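Local coordinates for glucuronoarabinoxylan endo-1,4-beta-xylanase (PDB 4FMV), which probably cleaves internal beta-1,4 linkages in the xylan of plant cell walls, as the family 30 glycoside hydrolase part of a longer protein, at residues 235-246 with 280-288; 328-339 with 370-380. All blocks are in the same frame, centred on the assembly; numbering follows the deposited sequence.

Contact 1: residues 235-246 with 280-288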
loop_
_atom_site.group_PDB
_atom_site.type_symbol
_atom_site.label_atom_id
_atom_site.label_comp_id
_atom_site.label_asym_id
_atom_site.label_seq_id
_atom_site.Cartn_x
_atom_site.Cartn_y
_atom_site.Cartn_z
ATOM N N PHE A 235 1.531 -4.469 -11.721
ATOM C CA PHE A 235 1.914 -4.147 -13.085
ATOM C C PHE A 235 2.355 -5.448 -13.736
ATOM O O PHE A 235 2.917 -6.339 -13.078
ATOM C CB PHE A 235 3.011 -3.073 -13.118
ATOM C CG PHE A 235 2.539 -1.731 -12.618
ATOM C CD1 PHE A 235 2.533 -1.449 -11.260
ATOM C CD2 PHE A 235 2.065 -0.768 -13.509
ATOM C CE1 PHE A 235 2.064 -0.227 -10.788
ATOM C CE2 PHE A 235 1.615 0.460 -13.052
ATOM C CZ PHE A 235 1.612 0.732 -11.678
ATOM N N ASP A 236 2.103 -5.542 -15.037
ATOM C CA ASP A 236 2.207 -6.788 -15.774
ATOM C C ASP A 236 3.555 -7.496 -15.769
ATOM O O ASP A 236 3.597 -8.716 -15.717
ATOM C CB ASP A 236 1.801 -6.559 -17.235
ATOM C CG ASP A 236 0.300 -6.423 -17.411
ATOM O OD1 ASP A 236 -0.471 -6.817 -16.509
ATOM O OD2 ASP A 236 -0.104 -5.929 -18.469
ATOM N N ASP A 237 4.641 -6.745 -15.908
ATOM C CA ASP A 237 5.939 -7.359 -16.160
ATOM C C ASP A 237 7.069 -6.369 -15.923
ATOM O O ASP A 237 6.834 -5.229 -15.502
ATOM C CB ASP A 237 6.011 -7.871 -17.598
ATOM C CG ASP A 237 5.801 -6.769 -18.606
ATOM O OD1 ASP A 237 6.336 -5.666 -18.388
ATOM O OD2 ASP A 237 5.102 -7.001 -19.608
ATOM N N ASP A 238 8.288 -6.810 -16.223
ATOM C CA ASP A 238 9.489 -6.040 -15.945
ATOM C C ASP A 238 10.026 -5.199 -17.110
ATOM O O ASP A 238 11.143 -4.669 -17.026
ATOM C CB ASP A 238 10.571 -6.921 -15.314
ATOM C CG ASP A 238 10.128 -7.506 -13.974
ATOM O OD1 ASP A 238 9.671 -6.745 -13.091
ATOM O OD2 ASP A 238 10.210 -8.736 -13.808
ATOM N N THR A 239 9.281 -5.128 -18.210
ATOM C CA THR A 239 9.683 -4.267 -19.319
ATOM C C THR A 239 9.828 -2.829 -18.809
ATOM O O THR A 239 9.185 -2.435 -17.843
ATOM C CB THR A 239 8.691 -4.320 -20.522
ATOM O OG1 THR A 239 7.405 -3.797 -20.136
ATOM C CG2 THR A 239 8.528 -5.750 -20.995
ATOM N N THR A 240 10.726 -2.074 -19.421
ATOM C CA THR A 240 10.992 -0.702 -19.004
ATOM C C THR A 240 9.741 0.202 -18.917
ATOM O O THR A 240 9.628 1.018 -18.001
ATOM C CB THR A 240 12.038 -0.078 -19.914
ATOM O OG1 THR A 240 13.180 -0.945 -19.952
ATOM C CG2 THR A 240 12.463 1.297 -19.376
ATOM N N GLY A 241 8.802 0.055 -19.845
ATOM C CA GLY A 241 7.584 0.861 -19.791
ATOM C C GLY A 241 6.843 0.695 -18.469
ATOM O O GLY A 241 6.383 1.679 -17.884
ATOM N N ASN A 242 6.717 -0.553 -18.010
ATOM C CA ASN A 242 6.059 -0.858 -16.734
ATOM C C ASN A 242 6.880 -0.519 -15.496
ATOM O O ASN A 242 6.321 -0.161 -14.476
ATOM C CB ASN A 242 5.591 -2.310 -16.679
ATOM C CG ASN A 242 4.289 -2.512 -17.429
ATOM O OD1 ASN A 242 3.384 -1.680 -17.339
ATOM N ND2 ASN A 242 4.194 -3.598 -18.192
ATOM N N ILE A 243 8.201 -0.650 -15.591
ATOM C CA ILE A 243 9.087 -0.149 -14.558
ATOM C C ILE A 243 8.824 1.355 -14.352
ATOM O O ILE A 243 8.705 1.820 -13.221
ATOM C CB ILE A 243 10.586 -0.407 -14.918
ATOM C CG1 ILE A 243 10.856 -1.916 -15.022
ATOM C CG2 ILE A 243 11.501 0.174 -13.864
ATOM C CD1 ILE A 243 10.276 -2.712 -13.877
ATOM N N MET A 244 8.741 2.114 -15.447
ATOM C CA MET A 244 8.462 3.555 -15.361
ATOM C C MET A 244 7.019 3.858 -14.942
ATOM O O MET A 244 6.770 4.767 -14.145
ATOM C CB MET A 244 8.758 4.235 -16.693
ATOM C CG MET A 244 10.238 4.205 -17.080
ATOM S SD MET A 244 11.210 5.131 -15.881
ATOM C CE MET A 244 11.883 3.835 -14.836
ATOM N N ASN A 245 6.067 3.107 -15.485
ATOM C CA ASN A 245 4.677 3.273 -15.089
ATOM C C ASN A 245 4.519 3.092 -13.600
ATOM O O ASN A 245 3.775 3.829 -12.966
ATOM C CB ASN A 245 3.780 2.263 -15.791
ATOM C CG ASN A 245 3.548 2.611 -17.233
ATOM O OD1 ASN A 245 3.626 3.778 -17.620
ATOM N ND2 ASN A 245 3.258 1.600 -18.045
ATOM N N MET A 246 5.206 2.087 -13.059
ATOM C CA MET A 246 5.096 1.750 -11.635
ATOM C C MET A 246 5.835 2.766 -10.768
ATOM O O MET A 246 5.296 3.208 -9.765
ATOM C CB MET A 246 5.589 0.325 -11.345
ATOM C CG MET A 246 5.623 -0.049 -9.868
ATOM S SD MET A 246 6.235 -1.735 -9.587
ATOM C CE MET A 246 6.292 -1.756 -7.791
ATOM N N ILE A 280 13.612 -12.723 -7.551
ATOM C CA ILE A 280 13.001 -11.428 -7.225
ATOM C C ILE A 280 12.934 -10.544 -8.472
ATOM O O ILE A 280 13.959 -10.276 -9.088
ATOM C CB ILE A 280 13.830 -10.689 -6.140
ATOM C CG1 ILE A 280 13.931 -11.543 -4.869
ATOM C CG2 ILE A 280 13.204 -9.322 -5.805
ATOM C CD1 ILE A 280 12.611 -11.822 -4.196
ATOM N N TYR A 281 11.739 -10.090 -8.833
ATOM C CA TYR A 281 11.532 -9.329 -10.057
ATOM C C TYR A 281 11.954 -7.879 -9.930
ATOM O O TYR A 281 11.991 -7.320 -8.836
ATOM C CB TYR A 281 10.064 -9.366 -10.471
ATOM C CG TYR A 281 9.557 -10.734 -10.856
ATOM C CD1 TYR A 281 10.386 -11.672 -11.480
ATOM C CD2 TYR A 281 8.254 -11.090 -10.594
ATOM C CE1 TYR A 281 9.893 -12.929 -11.850
ATOM C CE2 TYR A 281 7.763 -12.326 -10.945
ATOM C CZ TYR A 281 8.576 -13.244 -11.571
ATOM O OH TYR A 281 8.038 -14.473 -11.912
ATOM N N LYS A 282 12.270 -7.271 -11.063
ATOM C CA LYS A 282 12.655 -5.860 -11.071
ATOM C C LYS A 282 11.622 -4.974 -10.377
ATOM O O LYS A 282 11.990 -4.058 -9.642
ATOM C CB LYS A 282 12.925 -5.379 -12.497
ATOM C CG LYS A 282 13.471 -3.949 -12.581
ATOM C CD LYS A 282 13.985 -3.676 -14.006
ATOM C CE LYS A 282 15.139 -4.632 -14.344
ATOM N NZ LYS A 282 16.350 -4.242 -13.561
ATOM N N ARG A 283 10.335 -5.249 -10.603
ATOM C CA ARG A 283 9.261 -4.493 -9.962
ATOM C C ARG A 283 9.388 -4.461 -8.441
ATOM O O ARG A 283 9.029 -3.460 -7.813
ATOM C CB ARG A 283 7.879 -5.035 -10.363
ATOM C CG ARG A 283 7.409 -4.636 -11.767
ATOM C CD ARG A 283 6.387 -5.654 -12.269
ATOM N NE ARG A 283 7.069 -6.905 -12.579
ATOM C CZ ARG A 283 6.480 -8.085 -12.698
ATOM N NH1 ARG A 283 5.181 -8.199 -12.520
ATOM N NH2 ARG A 283 7.208 -9.161 -12.980
ATOM N N ALA A 284 9.908 -5.537 -7.846
ATOM C CA ALA A 284 10.112 -5.566 -6.391
ATOM C C ALA A 284 11.105 -4.494 -5.960
ATOM O O ALA A 284 10.933 -3.860 -4.923
ATOM C CB ALA A 284 10.602 -6.960 -5.932
ATOM N N TYR A 285 12.149 -4.308 -6.760
ATOM C CA TYR A 285 13.177 -3.304 -6.493
ATOM C C TYR A 285 12.651 -1.877 -6.716
ATOM O O TYR A 285 13.005 -0.961 -5.968
ATOM C CB TYR A 285 14.405 -3.563 -7.349
ATOM C CG TYR A 285 15.081 -4.893 -7.054
ATOM C CD1 TYR A 285 16.021 -5.003 -6.035
ATOM C CD2 TYR A 285 14.769 -6.033 -7.780
ATOM C CE1 TYR A 285 16.651 -6.214 -5.760
ATOM C CE2 TYR A 285 15.400 -7.266 -7.512
ATOM C CZ TYR A 285 16.330 -7.343 -6.496
ATOM O OH TYR A 285 16.965 -8.531 -6.214
ATOM N N VAL A 286 11.790 -1.690 -7.717
ATOM C CA VAL A 286 11.117 -0.397 -7.878
ATOM C C VAL A 286 10.428 -0.015 -6.560
ATOM O O VAL A 286 10.607 1.093 -6.053
ATOM C CB VAL A 286 10.057 -0.417 -8.991
ATOM C CG1 VAL A 286 9.204 0.905 -8.944
ATOM C CG2 VAL A 286 10.709 -0.621 -10.363
ATOM N N LEU A 287 9.640 -0.929 -5.999
ATOM C CA LEU A 287 8.967 -0.640 -4.734
ATOM C C LEU A 287 9.978 -0.459 -3.607
ATOM O O LEU A 287 9.780 0.371 -2.709
ATOM C CB LEU A 287 7.927 -1.711 -4.391
ATOM C CG LEU A 287 7.076 -1.497 -3.138
ATOM C CD1 LEU A 287 6.218 -0.245 -3.294
ATOM C CD2 LEU A 287 6.178 -2.712 -2.887
ATOM N N GLY A 288 11.067 -1.226 -3.652
ATOM C CA GLY A 288 12.120 -1.113 -2.652
ATOM C C GLY A 288 12.840 0.233 -2.599
ATOM O O GLY A 288 13.363 0.621 -1.546
HETATM O O HOH W 1 12.643 -9.069 -13.306
#

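Contact 2: residues 328-339 with 370-380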
loop_
_atom_site.group_PDB
_atom_site.type_symbol
_atom_site.label_atom_id
_atom_site.label_comp_id
_atom_site.label_asym_id
_atom_site.label_seq_id
_atom_site.Cartn_x
_atom_site.Cartn_y
_atom_site.Cartn_z
ATOM N N ASN A 328 13.497 9.443 -13.645
ATOM C CA ASN A 328 13.643 10.028 -14.982
ATOM C C ASN A 328 13.037 9.090 -16.025
ATOM O O ASN A 328 13.641 8.068 -16.354
ATOM C CB ASN A 328 15.127 10.279 -15.286
ATOM C CG ASN A 328 15.376 10.700 -16.726
ATOM O OD1 ASN A 328 14.468 11.178 -17.416
ATOM N ND2 ASN A 328 16.623 10.539 -17.185
ATOM N N THR A 329 11.876 9.456 -16.576
ATOM C CA THR A 329 11.174 8.590 -17.534
ATOM C C THR A 329 11.631 8.886 -18.957
ATOM O O THR A 329 11.174 8.247 -19.914
ATOM C CB THR A 329 9.628 8.751 -17.475
ATOM O OG1 THR A 329 9.260 10.069 -17.915
ATOM C CG2 THR A 329 9.102 8.548 -16.065
ATOM N N GLY A 330 12.523 9.865 -19.094
ATOM C CA GLY A 330 13.141 10.190 -20.374
ATOM C C GLY A 330 14.096 9.120 -20.901
ATOM O O GLY A 330 14.623 8.280 -20.148
ATOM N N THR A 331 14.334 9.153 -22.205
ATOM C CA THR A 331 15.198 8.160 -22.835
ATOM C C THR A 331 16.656 8.592 -22.855
ATOM O O THR A 331 17.498 7.920 -23.445
ATOM C CB THR A 331 14.748 7.870 -24.281
ATOM O OG1 THR A 331 14.896 9.061 -25.059
ATOM C CG2 THR A 331 13.296 7.430 -24.304
ATOM N N ALA A 332 16.948 9.736 -22.243
ATOM C CA ALA A 332 18.322 10.192 -22.103
ATOM C C ALA A 332 18.604 10.588 -20.659
ATOM O O ALA A 332 17.734 11.134 -19.969
ATOM C CB ALA A 332 18.590 11.352 -23.032
ATOM N N ALA A 333 19.816 10.295 -20.201
ATOM C CA ALA A 333 20.256 10.742 -18.884
ATOM C C ALA A 333 20.221 12.269 -18.784
ATOM O O ALA A 333 20.538 12.979 -19.747
ATOM C CB ALA A 333 21.651 10.227 -18.571
ATOM N N VAL A 334 19.838 12.766 -17.611
ATOM C CA VAL A 334 19.781 14.201 -17.358
ATOM C C VAL A 334 20.408 14.519 -16.003
ATOM O O VAL A 334 20.279 13.738 -15.061
ATOM C CB VAL A 334 18.326 14.715 -17.378
ATOM C CG1 VAL A 334 18.251 16.138 -16.841
ATOM C CG2 VAL A 334 17.758 14.645 -18.784
ATOM N N SER A 335 21.101 15.650 -15.910
ATOM C CA SER A 335 21.662 16.086 -14.641
ATOM C C SER A 335 20.564 16.830 -13.880
ATOM O O SER A 335 19.792 17.590 -14.482
ATOM C CB SER A 335 22.856 17.004 -14.864
ATOM O OG SER A 335 22.418 18.302 -15.217
ATOM N N GLN A 336 20.479 16.598 -12.570
ATOM C CA GLN A 336 19.519 17.321 -11.733
ATOM C C GLN A 336 20.190 17.882 -10.481
ATOM O O GLN A 336 20.879 17.157 -9.745
ATOM C CB GLN A 336 18.339 16.429 -11.344
ATOM C CG GLN A 336 17.301 17.129 -10.440
ATOM C CD GLN A 336 16.595 18.286 -11.136
ATOM O OE1 GLN A 336 15.864 18.085 -12.111
ATOM N NE2 GLN A 336 16.808 19.501 -10.642
ATOM N N LYS A 337 19.994 19.177 -10.246
ATOM C CA LYS A 337 20.533 19.832 -9.055
ATOM C C LYS A 337 19.479 19.846 -7.958
ATOM O O LYS A 337 18.292 20.125 -8.210
ATOM C CB LYS A 337 20.959 21.263 -9.379
ATOM C CG LYS A 337 21.484 22.022 -8.176
ATOM C CD LYS A 337 21.779 23.462 -8.540
ATOM C CE LYS A 337 22.472 24.208 -7.403
ATOM N NZ LYS A 337 23.905 23.818 -7.339
ATOM N N PHE A 338 19.914 19.524 -6.744
ATOM C CA PHE A 338 19.027 19.509 -5.593
ATOM C C PHE A 338 19.541 20.476 -4.527
ATOM O O PHE A 338 20.742 20.530 -4.275
ATOM C CB PHE A 338 18.962 18.109 -4.992
ATOM C CG PHE A 338 18.501 17.041 -5.949
ATOM C CD1 PHE A 338 17.161 16.719 -6.048
ATOM C CD2 PHE A 338 19.414 16.325 -6.709
ATOM C CE1 PHE A 338 16.726 15.711 -6.903
ATOM C CE2 PHE A 338 18.990 15.319 -7.575
ATOM C CZ PHE A 338 17.642 15.018 -7.671
ATOM N N ASN A 339 18.628 21.223 -3.903
ATOM C CA ASN A 339 18.969 22.165 -2.833
ATOM C C ASN A 339 18.163 21.896 -1.565
ATOM O O ASN A 339 16.931 21.927 -1.592
ATOM C CB ASN A 339 18.674 23.608 -3.251
ATOM C CG ASN A 339 19.324 23.990 -4.554
ATOM O OD1 ASN A 339 20.413 23.510 -4.895
ATOM N ND2 ASN A 339 18.668 24.882 -5.291
ATOM N N GLY A 370 24.566 22.975 1.084
ATOM C CA GLY A 370 23.192 22.510 1.020
ATOM C C GLY A 370 22.773 22.014 -0.355
ATOM O O GLY A 370 21.591 21.786 -0.588
ATOM N N SER A 371 23.737 21.830 -1.258
ATOM C CA SER A 371 23.435 21.475 -2.647
ATOM C C SER A 371 24.233 20.285 -3.186
ATOM O O SER A 371 25.409 20.120 -2.860
ATOM C CB SER A 371 23.677 22.679 -3.551
ATOM O OG SER A 371 23.142 22.445 -4.841
ATOM N N PHE A 372 23.600 19.462 -4.022
ATOM C CA PHE A 372 24.346 18.448 -4.776
ATOM C C PHE A 372 23.709 18.209 -6.132
ATOM O O PHE A 372 22.495 18.335 -6.281
ATOM C CB PHE A 372 24.461 17.130 -3.999
ATOM C CG PHE A 372 23.205 16.301 -4.010
ATOM C CD1 PHE A 372 22.225 16.492 -3.050
ATOM C CD2 PHE A 372 23.010 15.322 -4.979
ATOM C CE1 PHE A 372 21.073 15.737 -3.055
ATOM C CE2 PHE A 372 21.849 14.560 -4.993
ATOM C CZ PHE A 372 20.882 14.763 -4.028
ATOM N N THR A 373 24.529 17.856 -7.118
ATOM C CA THR A 373 24.025 17.547 -8.451
ATOM C C THR A 373 24.271 16.077 -8.797
ATOM O O THR A 373 25.313 15.505 -8.467
ATOM C CB THR A 373 24.644 18.468 -9.530
ATOM O OG1 THR A 373 24.388 19.838 -9.195
ATOM C CG2 THR A 373 24.055 18.165 -10.917
ATOM N N ALA A 374 23.299 15.463 -9.454
ATOM C CA ALA A 374 23.399 14.055 -9.795
ATOM C C ALA A 374 22.987 13.823 -11.241
ATOM O O ALA A 374 22.211 14.590 -11.799
ATOM C CB ALA A 374 22.532 13.218 -8.838
ATOM N N GLN A 375 23.541 12.779 -11.844
ATOM C CA GLN A 375 23.055 12.266 -13.120
ATOM C C GLN A 375 21.906 11.303 -12.859
ATOM O O GLN A 375 22.052 10.371 -12.087
ATOM C CB GLN A 375 24.167 11.496 -13.831
ATOM C CG GLN A 375 25.314 12.377 -14.296
ATOM C CD GLN A 375 24.876 13.337 -15.380
ATOM O OE1 GLN A 375 24.867 14.554 -15.175
ATOM N NE2 GLN A 375 24.487 12.791 -16.542
ATOM N N LEU A 376 20.766 11.524 -13.499
ATOM C CA LEU A 376 19.668 10.557 -13.448
ATOM C C LEU A 376 19.644 9.784 -14.770
ATOM O O LEU A 376 19.365 10.368 -15.824
ATOM C CB LEU A 376 18.330 11.270 -13.244
ATOM C CG LEU A 376 18.227 12.268 -12.093
ATOM C CD1 LEU A 376 16.842 12.925 -12.093
ATOM C CD2 LEU A 376 18.533 11.576 -10.752
ATOM N N PRO A 377 19.957 8.477 -14.729
ATOM C CA PRO A 377 19.984 7.698 -15.970
ATOM C C PRO A 377 18.630 7.699 -16.695
ATOM O O PRO A 377 17.584 7.921 -16.065
ATOM C CB PRO A 377 20.339 6.291 -15.487
ATOM C CG PRO A 377 21.129 6.525 -14.205
ATOM C CD PRO A 377 20.409 7.686 -13.564
ATOM N N ALA A 378 18.658 7.465 -18.006
ATOM C CA ALA A 378 17.436 7.315 -18.792
ATOM C C ALA A 378 16.549 6.264 -18.158
ATOM O O ALA A 378 17.041 5.248 -17.698
ATOM C CB ALA A 378 17.767 6.913 -20.242
ATOM N N GLN A 379 15.246 6.521 -18.125
ATOM C CA GLN A 379 14.268 5.543 -17.667
ATOM C C GLN A 379 14.712 4.805 -16.382
ATOM O O GLN A 379 14.866 3.586 -16.358
ATOM C CB GLN A 379 13.948 4.569 -18.815
ATOM C CG GLN A 379 13.287 5.261 -20.011
ATOM C CD GLN A 379 13.117 4.337 -21.214
ATOM O OE1 GLN A 379 14.090 3.803 -21.749
ATOM N NE2 GLN A 379 11.871 4.128 -21.625
ATOM N N SER A 380 14.857 5.566 -15.305
ATOM C CA SER A 380 15.445 5.065 -14.081
ATOM C C SER A 380 14.738 5.709 -12.909
ATOM O O SER A 380 14.158 6.807 -13.027
ATOM C CB SER A 380 16.920 5.465 -14.021
ATOM O OG SER A 380 17.034 6.846 -13.695
HETATM O O HOH W 2 9.682 5.920 -20.137
#

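Contact 1: residues 235-246 with 280-288
R283, in the first turn of helix 282-291, forms a side-on salt bridge with D238 in the loop just before helix 240-255. The two are successive outer helices of the (beta/alpha)8 barrel and run nearly parallel here, 24° apart. R283 can be followed outward. R283 CB lies 3.8 Å from M246 SD. CG lies near D238 OD1 and M246 SD. R283 CD is 3.3 Å from D237 O; the bend at chi3 (-72°) then turns NE toward D238. R283 NE donates almost straight to D238 OD1 (2.7 Å, 174°). CZ lies under D237 CA, which sits 3.6 Å above the R283 guanidinium plane, over its centre. R283 NH2 bonds D238 OD2 at 3.1 Å. R283 NH1 reaches F235 O at 3.0 Å, so this loop is held at two residues; NH1 also bonds P270 O, in another loop. Apolar side chains join the helices: I243 CG2 touches V286 CG2, and the extended M246 puts CE against L287 CB. I243 also rests on the aliphatic part of K282, whose NZ turns away to N358. The carboxylate also holds the helix start: R283 N donates to D238 OD1 at 3.0 Å, from the opposite face of the carboxylate plane to NE.

Contact 2: residues 328-339 with 370-380
F338 lays its CB and CD2 over one face of the F372 ring in the beta-sandwich side domain that accompanies the barrel in family 30 enzymes. The near-parallel rings, planes 21° apart, barely overlap, with the F338 and F372 centroids 4.9 Å apart. F338 CD2 is 3.4 Å from F372 CZ. F372 CG stands between its backbone N and carbonyl carbon (chi1 77°), which turns the ring under F338 CB. F384 meets both rings, and I324 touches both side chains. L376 continues this inner face, its CD1 against Q336 CB. Near the barrel, N328 is gripped instead by polar bonds. The buried N328 ND2 donates to A332 O (3.1 Å), L376 O (3.1 Å) and weakly to P377 O. L376 O also takes V334 N from the opposite face of its carbonyl plane. Q379 and S380 face N328 together in a G1 beta bulge.

The other face is looser and more open to solvent. Here S335 CB meets Q375 OE1, T373 lies beside K337, and K337 NZ bonds S371 OG at 3.0 Å. Backbone bonds of V334 with L376, Q336 with A374 and F338 with F372 fix the antiparallel register, which shifts by two toward N328. The phenylalanines, A374 and L376 make the middle and far end of the inner face largely apolar, while the buried amide of N328 has acceptors built from the chain itself.

How the contacts relate
The chain starts in the side domain, where strand 5-8 later receives strand 334-341, and then runs through the barrel. Contact 1 comes first. It closes the loop 247-279, which includes barrel strand 261-266, and joins two neighbouring outer helices. Contact 2 follows in series and closes the loop 340-369, which carries strands 347-353 and 360-366 of the side domain. The two loops neither nest nor cross. The contact centres are 19 Å apart, yet the segments touch: M244 CE lies 3.4 Å from Q379 O, and T240 packs on Q379. K282 NZ also reaches into the second loop, bonding D354 O. Barrel and side domain are therefore joined where the two contacts meet.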